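Local coordinates for protein fatty acid amide hydrolase (Candida albicans, PDB 6KVR) that probably hydrolyses monocarboxylic acid amides to the carboxylate and ammonium, at residues L157-N162 with T201-T206. Numbering follows the deposited sequence.
Sequences LKEQMN and TSQPQT
Thr201 N gives its hydrogen to Leu157 O at 2.9 Å and Glu159 N returns one to Thr201 O at 3.2 Å, so two backbone bonds bracket Lys158 in a parallel bridge joining the ends of strands 155-158 and 199-201. Beyond the bridge, 157-162 enters a type I turn from Lys158 to Met161, and the amide of Gln203 lies across that turn. Gln203 NE2 donates to Glu159 OE1 at 2.6 Å, reaching the oxygen on the anti side and 32° out of the carboxylate plane; the two flat groups stand almost perpendicular, 84° apart. Glu159 has CG anti to its N (chi1 -170°) and then bends at chi2, which folds the carboxylate back to NE2; His169 N and Gly170 N hold its two oxygens. The other end of the amide, Gln203 OE1, takes a weak bond from Gln160 N at 3.1 Å and rests 3.6 Å from Lys158 CG. The lysine chain runs on extended to NZ, which bonds Ser233 and Ser252, while Thr201 OG1 bonds Glu237. Held mainly through NE2, with the weak bond at OE1 favouring the same orientation, Gln203 ties the turn to loop 201-206, next to Lys158, the predicted charge-relay lysine of the amidase signature fold.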
loop_
_atom_site.group_PDB
_atom_site.type_symbol
_atom_site.label_atom_id
_atom_site.label_comp_id
_atom_site.label_asym_id
_atom_site.label_seq_id
_atom_site.Cartn_x
_atom_site.Cartn_y
_atom_site.Cartn_z
ATOM N N LEU A 157 -21.418 3.551 15.434
ATOM C CA LEU A 157 -20.327 2.649 15.081
ATOM C C LEU A 157 -20.889 1.385 14.441
ATOM O O LEU A 157 -21.821 0.771 14.974
ATOM C CB LEU A 157 -19.511 2.285 16.317
ATOM C CG LEU A 157 -18.804 3.427 17.048
ATOM C CD1 LEU A 157 -18.347 2.944 18.387
ATOM C CD2 LEU A 157 -17.633 3.975 16.230
ATOM N N LYS A 158 -20.337 1.011 13.288
ATOM C CA LYS A 158 -20.695 -0.266 12.682
ATOM C C LYS A 158 -20.300 -1.392 13.633
ATOM O O LYS A 158 -19.232 -1.345 14.249
ATOM C CB LYS A 158 -20.000 -0.411 11.326
ATOM C CG LYS A 158 -20.504 -1.529 10.431
ATOM C CD LYS A 158 -19.714 -1.549 9.121
ATOM C CE LYS A 158 -20.079 -2.768 8.266
ATOM N NZ LYS A 158 -19.697 -2.601 6.822
ATOM N N GLU A 159 -21.183 -2.388 13.770
ATOM C CA GLU A 159 -21.000 -3.422 14.791
ATOM C C GLU A 159 -19.683 -4.187 14.627
ATOM O O GLU A 159 -19.030 -4.520 15.623
ATOM C CB GLU A 159 -22.181 -4.405 14.773
ATOM C CG GLU A 159 -22.208 -5.393 15.961
ATOM C CD GLU A 159 -21.255 -6.605 15.799
ATOM O OE1 GLU A 159 -20.749 -6.850 14.673
ATOM O OE2 GLU A 159 -21.001 -7.308 16.808
ATOM N N GLN A 160 -19.291 -4.508 13.392
ATOM C CA GLN A 160 -18.152 -5.408 13.190
ATOM C C GLN A 160 -16.837 -4.874 13.769
ATOM O O GLN A 160 -15.887 -5.651 13.915
ATOM C CB GLN A 160 -17.993 -5.721 11.692
ATOM C CG GLN A 160 -17.669 -4.499 10.820
ATOM C CD GLN A 160 -16.204 -4.424 10.484
ATOM O OE1 GLN A 160 -15.508 -5.451 10.463
ATOM N NE2 GLN A 160 -15.719 -3.218 10.192
HETATM N N MSE A 161 -16.755 -3.595 14.116
HETATM C CA MSE A 161 -15.536 -3.072 14.733
HETATM C C MSE A 161 -15.441 -3.475 16.195
HETATM O O MSE A 161 -16.412 -3.337 16.940
HETATM C CB MSE A 161 -15.470 -1.545 14.622
HETATM C CG MSE A 161 -15.429 -1.033 13.204
HETATM SE SE MSE A 161 -15.388 0.934 13.109
HETATM C CE MSE A 161 -17.210 1.226 13.665
ATOM N N ASN A 162 -14.268 -3.957 16.599
ATOM C CA ASN A 162 -14.030 -4.308 17.997
ATOM C C ASN A 162 -14.480 -3.182 18.914
ATOM O O ASN A 162 -14.055 -2.033 18.761
ATOM C CB ASN A 162 -12.537 -4.583 18.256
ATOM C CG ASN A 162 -12.104 -5.966 17.824
ATOM O OD1 ASN A 162 -12.934 -6.800 17.464
ATOM N ND2 ASN A 162 -10.795 -6.223 17.873
ATOM N N THR A 201 -24.451 -0.431 14.993
ATOM C CA THR A 201 -25.469 -0.534 13.957
ATOM C C THR A 201 -25.355 -1.829 13.167
ATOM O O THR A 201 -24.309 -2.486 13.137
ATOM C CB THR A 201 -25.373 0.655 13.004
ATOM O OG1 THR A 201 -24.008 0.831 12.601
ATOM C CG2 THR A 201 -25.862 1.923 13.700
ATOM N N SER A 202 -26.441 -2.146 12.469
ATOM C CA SER A 202 -26.627 -3.434 11.821
ATOM C C SER A 202 -25.841 -3.539 10.522
ATOM O O SER A 202 -25.398 -2.545 9.935
ATOM C CB SER A 202 -28.107 -3.700 11.544
ATOM O OG SER A 202 -28.616 -2.705 10.663
ATOM N N GLN A 203 -25.693 -4.786 10.084
ATOM C CA GLN A 203 -24.916 -5.180 8.921
ATOM C C GLN A 203 -25.436 -6.538 8.470
ATOM O O GLN A 203 -25.974 -7.291 9.284
ATOM C CB GLN A 203 -23.424 -5.261 9.266
ATOM C CG GLN A 203 -23.158 -6.337 10.298
ATOM C CD GLN A 203 -22.090 -5.971 11.294
ATOM O OE1 GLN A 203 -21.399 -4.955 11.153
ATOM N NE2 GLN A 203 -21.957 -6.791 12.328
ATOM N N PRO A 204 -25.314 -6.866 7.200
ATOM C CA PRO A 204 -25.761 -8.182 6.736
ATOM C C PRO A 204 -24.827 -9.303 7.169
ATOM O O PRO A 204 -23.639 -9.096 7.421
ATOM C CB PRO A 204 -25.752 -8.031 5.213
ATOM C CG PRO A 204 -24.643 -6.997 4.987
ATOM C CD PRO A 204 -24.868 -6.003 6.098
ATOM N N GLN A 205 -25.392 -10.510 7.246
ATOM C CA GLN A 205 -24.589 -11.726 7.271
ATOM C C GLN A 205 -23.623 -11.767 6.081
ATOM O O GLN A 205 -24.024 -11.534 4.932
ATOM C CB GLN A 205 -25.541 -12.925 7.257
ATOM C CG GLN A 205 -24.914 -14.289 7.078
ATOM C CD GLN A 205 -25.969 -15.317 6.653
ATOM O OE1 GLN A 205 -26.399 -15.346 5.496
ATOM N NE2 GLN A 205 -26.397 -16.147 7.590
ATOM N N THR A 206 -22.350 -12.067 6.370
ATOM C CA THR A 206 -21.155 -12.129 5.507
ATOM C C THR A 206 -20.568 -10.749 5.225
ATOM O O THR A 206 -19.443 -10.676 4.713
ATOM C CB THR A 206 -21.352 -12.840 4.143
ATOM O OG1 THR A 206 -22.036 -11.981 3.211
ATOM C CG2 THR A 206 -22.109 -14.163 4.276
#